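Local coordinates for oxaloacetate acetyl hydrolase (Cryphonectria parasitica, PDB 3LYE), which belongs to the phosphoenolpyruvate phosphomutase family of TIM-barrel proteins and assembles from four copies of its chain, at residues A38-A41 with M42-F46; L288-A291 with M292-D295. All blocks are in the same frame, centred on the assembly; numbering follows the deposited sequence.

In the fold
From the N terminus, strand 27-32 leads into helix 35-43, whose C-terminal end is contact 1; the chain then turns back into the parallel sheet as strand 49-51. Contact 2 comes much later, in helix 288-297, beyond the last strand of the sheet. Each closes helical turns, plus the terminating turn in contact 1, so they follow in series and neither nests nor crosses. Their centres lie 18 Å apart and their nearest atoms about 5 Å, without touching. Helix 279-285, just ahead of contact 2, packs through Val285 on Arg39, Thr40 and Glu43. Both contacts reach the second subunit, and contact 2 also meets the third.

Contact 1. Residues A38-A41 with M42-F46; sequences ARTA and MELGF
Phe46 closes back on Ala41: its backbone N donates to Ala41 O at 3.3 Å in a nearly straight bond (163°), while ring atom CD2 lies 3.4 Å from the same Ala41 O. That oxygen sits in the plane of the ring, at its edge, and Ala41 CB touches CD2 from 4.2 Å. This is the tight, buried side; Ala41 also packs on Pro30 and Val32 of strand 27-32 and on Leu49 of strand 49-51. On the side turned to the second subunit, Leu44 CG rests 3.4 Å from Thr40 O, the carbonyl that receives Leu44 N, and Leu44 packs on Leu262 of that subunit. Two bonds back into the last turn, Phe46 N to Ala41 O and Gly45 N to Met42 O (3.0 Å), together with the positive phi of Gly45 (82°), define a Schellman motif. It ends helix 35-43 and turns the chain toward strand 49-51 within a beta-alpha-beta unit. Gly45 itself is exposed and marks the solvent side. The side-chain ends of Met42 and Glu43, both partly exposed, meet the preceding turn more loosely, although Met42 CG comes within 3.2 Å of Ala38 O. The bend at chi3 (71°) carries Met42 CE to 4.1 Å from Arg39 NH2, set obliquely to the guanidinium, whose NE bonds to Gly62 O of the second subunit. Glu43 lies alongside Thr40, pointing the same way, with OE2 4.1 Å from CG2, and its carboxylate is gripped by Arg259 and Tyr255 of that second subunit.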
loop_
_atom_site.group_PDB
_atom_site.type_symbol
_atom_site.label_atom_id
_atom_site.label_comp_id
_atom_site.label_asym_id
_atom_site.label_seq_id
_atom_site.Cartn_x
_atom_site.Cartn_y
_atom_site.Cartn_z
ATOM N N ALA A 38 15.972 12.148 0.647
ATOM C CA ALA A 38 16.899 11.136 1.124
ATOM C C ALA A 38 18.082 10.939 0.169
ATOM O O ALA A 38 19.248 10.869 0.593
ATOM C CB ALA A 38 16.178 9.817 1.337
ATOM N N ARG A 39 17.797 10.867 -1.126
ATOM C CA ARG A 39 18.867 10.684 -2.111
ATOM C C ARG A 39 19.832 11.875 -2.098
ATOM O O ARG A 39 21.022 11.710 -2.321
ATOM C CB ARG A 39 18.267 10.517 -3.507
ATOM C CG ARG A 39 17.662 9.152 -3.782
ATOM C CD ARG A 39 18.696 8.045 -3.885
ATOM N NE ARG A 39 18.092 6.888 -4.528
ATOM C CZ ARG A 39 18.739 5.771 -4.816
ATOM N NH1 ARG A 39 18.084 4.802 -5.418
ATOM N NH2 ARG A 39 20.019 5.634 -4.496
ATOM N N THR A 40 19.305 13.062 -1.835
ATOM C CA THR A 40 20.159 14.253 -1.807
ATOM C C THR A 40 21.100 14.189 -0.593
ATOM O O THR A 40 22.294 14.474 -0.680
ATOM C CB THR A 40 19.363 15.546 -1.828
ATOM O OG1 THR A 40 18.514 15.562 -2.978
ATOM C CG2 THR A 40 20.247 16.754 -1.953
ATOM N N ALA A 41 20.568 13.816 0.559
ATOM C CA ALA A 41 21.394 13.674 1.757
ATOM C C ALA A 41 22.478 12.619 1.520
ATOM O O ALA A 41 23.606 12.755 1.975
ATOM C CB ALA A 41 20.543 13.317 2.936
ATOM N N MET A 42 22.127 11.555 0.798
ATOM C CA MET A 42 23.073 10.480 0.472
ATOM C C MET A 42 24.166 10.995 -0.463
ATOM O O MET A 42 25.338 10.726 -0.241
ATOM C CB MET A 42 22.356 9.290 -0.168
ATOM C CG MET A 42 21.419 8.588 0.789
ATOM S SD MET A 42 20.164 7.523 0.012
ATOM C CE MET A 42 21.143 6.169 -0.567
ATOM N N GLU A 43 23.777 11.757 -1.476
ATOM C CA GLU A 43 24.708 12.328 -2.440
ATOM C C GLU A 43 25.761 13.170 -1.711
ATOM O O GLU A 43 26.947 13.152 -2.061
ATOM C CB GLU A 43 23.950 13.311 -3.376
ATOM C CG GLU A 43 24.804 14.158 -4.317
ATOM C CD GLU A 43 24.044 15.257 -5.078
ATOM O OE1 GLU A 43 24.697 15.936 -5.914
ATOM O OE2 GLU A 43 22.841 15.464 -4.884
ATOM N N LEU A 44 25.331 13.853 -0.658
ATOM C CA LEU A 44 26.206 14.749 0.093
ATOM C C LEU A 44 27.039 14.078 1.150
ATOM O O LEU A 44 27.848 14.728 1.807
ATOM C CB LEU A 44 25.389 15.926 0.653
ATOM C CG LEU A 44 24.734 16.804 -0.428
ATOM C CD1 LEU A 44 23.730 17.765 0.198
ATOM C CD2 LEU A 44 25.769 17.538 -1.274
ATOM N N GLY A 45 26.869 12.776 1.324
ATOM C CA GLY A 45 27.654 12.049 2.291
ATOM C C GLY A 45 27.311 12.020 3.762
ATOM O O GLY A 45 28.158 11.691 4.597
ATOM N N PHE A 46 26.079 12.360 4.100
ATOM C CA PHE A 46 25.651 12.324 5.492
ATOM C C PHE A 46 25.819 10.876 5.959
ATOM O O PHE A 46 25.537 9.944 5.218
ATOM C CB PHE A 46 24.248 12.861 5.647
ATOM C CG PHE A 46 24.205 14.373 5.624
ATOM C CD1 PHE A 46 24.389 15.093 6.780
ATOM C CD2 PHE A 46 24.041 15.065 4.449
ATOM C CE1 PHE A 46 24.372 16.463 6.767
ATOM C CE2 PHE A 46 24.052 16.431 4.452
ATOM C CZ PHE A 46 24.205 17.123 5.618
#

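Contact 2. Residues L288-A291 with M292-D295; sequences LQDA and MEVD
Met292 N donates to Leu288 O at 2.8 Å, and Asp295 N to Ala291 O at 2.9 Å with an angle of 165°. Between them Glu293 N reaches Gln289 O and Val294 N reaches Asp290 O, so every residue of 288-291 is bonded to the one four places on, the repeat of an alpha helix. Next come the polar side chains. Gln289 and Glu293 cross at about a right angle, their amide and carboxylate planes 65° apart; NE2 stands 3.6 Å from Glu293 OE1 and equally far from Glu293 CG, a proximity too long to count as a hydrogen bond. Asp290 OD2 and Glu293 OE2 approach to 4.4 Å as like charges. The apolar packing lies between Leu288 and Met292. Leu288 CG stands opposite its backbone N (chi1 179°), beside the carbonyl carbon, and meets the extended Met292 chain: CG is 3.9 Å from SD, and CD2 is 3.8 Å from CE. Leu288 and Ala291 also pack on Leu66 of the second subunit, while Ala291 and Val294 meet Ile103 and Pro102 of the third. Helix 288-297 is therefore held by its backbone bonds, with little polar side-chain bonding across these turns; the repulsion between the two carboxylates is probably eased by the exposure of both side chains, and for Asp290 also by its place in the first turn of the helix.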
loop_
_atom_site.group_PDB
_atom_site.type_symbol
_atom_site.label_atom_id
_atom_site.label_comp_id
_atom_site.label_asym_id
_atom_site.label_seq_id
_atom_site.Cartn_x
_atom_site.Cartn_y
_atom_site.Cartn_z
ATOM N N LEU A 288 20.246 6.471 -10.965
ATOM C CA LEU A 288 20.335 6.052 -12.360
ATOM C C LEU A 288 21.515 5.154 -12.608
ATOM O O LEU A 288 21.391 4.165 -13.315
ATOM C CB LEU A 288 20.428 7.284 -13.259
ATOM C CG LEU A 288 20.562 6.968 -14.755
ATOM C CD1 LEU A 288 19.340 6.259 -15.267
ATOM C CD2 LEU A 288 20.773 8.286 -15.514
ATOM N N GLN A 289 22.667 5.494 -12.027
ATOM C CA GLN A 289 23.840 4.647 -12.262
ATOM C C GLN A 289 23.627 3.213 -11.779
ATOM O O GLN A 289 23.983 2.284 -12.467
ATOM C CB GLN A 289 25.129 5.238 -11.705
ATOM C CG GLN A 289 26.338 4.412 -12.144
ATOM C CD GLN A 289 26.546 4.461 -13.661
ATOM O OE1 GLN A 289 26.346 5.501 -14.291
ATOM N NE2 GLN A 289 26.939 3.330 -14.249
ATOM N N ASP A 290 23.000 3.015 -10.635
ATOM C CA ASP A 290 22.761 1.660 -10.156
ATOM C C ASP A 290 21.854 0.926 -11.141
ATOM O O ASP A 290 22.037 -0.259 -11.429
ATOM C CB ASP A 290 22.003 1.682 -8.827
ATOM C CG ASP A 290 22.871 2.020 -7.648
ATOM O OD1 ASP A 290 22.291 2.229 -6.570
ATOM O OD2 ASP A 290 24.114 2.048 -7.768
ATOM N N ALA A 291 20.856 1.624 -11.666
ATOM C CA ALA A 291 19.935 0.999 -12.596
ATOM C C ALA A 291 20.608 0.645 -13.904
ATOM O O ALA A 291 20.358 -0.419 -14.473
ATOM C CB ALA A 291 18.721 1.882 -12.813
ATOM N N MET A 292 21.494 1.517 -14.352
ATOM C CA MET A 292 22.208 1.281 -15.599
ATOM C C MET A 292 23.140 0.083 -15.433
ATOM O O MET A 292 23.334 -0.681 -16.357
ATOM C CB MET A 292 22.977 2.517 -16.069
ATOM C CG MET A 292 22.103 3.661 -16.553
ATOM S SD MET A 292 23.131 5.091 -17.010
ATOM C CE MET A 292 22.088 5.970 -18.192
ATOM N N GLU A 293 23.705 -0.103 -14.246
ATOM C CA GLU A 293 24.596 -1.229 -14.035
ATOM C C GLU A 293 23.798 -2.522 -14.055
ATOM O O GLU A 293 24.268 -3.521 -14.555
ATOM C CB GLU A 293 25.402 -1.059 -12.756
ATOM C CG GLU A 293 26.406 0.104 -12.863
ATOM C CD GLU A 293 27.119 0.398 -11.554
ATOM O OE1 GLU A 293 28.043 1.251 -11.566
ATOM O OE2 GLU A 293 26.750 -0.216 -10.524
ATOM N N VAL A 294 22.588 -2.498 -13.519
ATOM C CA VAL A 294 21.764 -3.692 -13.527
ATOM C C VAL A 294 21.375 -4.003 -14.967
ATOM O O VAL A 294 21.508 -5.131 -15.427
ATOM C CB VAL A 294 20.440 -3.479 -12.736
ATOM C CG1 VAL A 294 19.426 -4.513 -13.172
ATOM C CG2 VAL A 294 20.701 -3.516 -11.237
ATOM N N ASP A 295 20.932 -2.983 -15.692
ATOM C CA ASP A 295 20.495 -3.155 -17.064
ATOM C C ASP A 295 21.619 -3.648 -17.963
ATOM O O ASP A 295 21.469 -4.619 -18.677
ATOM C CB ASP A 295 19.904 -1.834 -17.563
ATOM C CG ASP A 295 19.023 -1.992 -18.778
ATOM O OD1 ASP A 295 19.242 -1.229 -19.731
ATOM O OD2 ASP A 295 18.111 -2.848 -18.795
#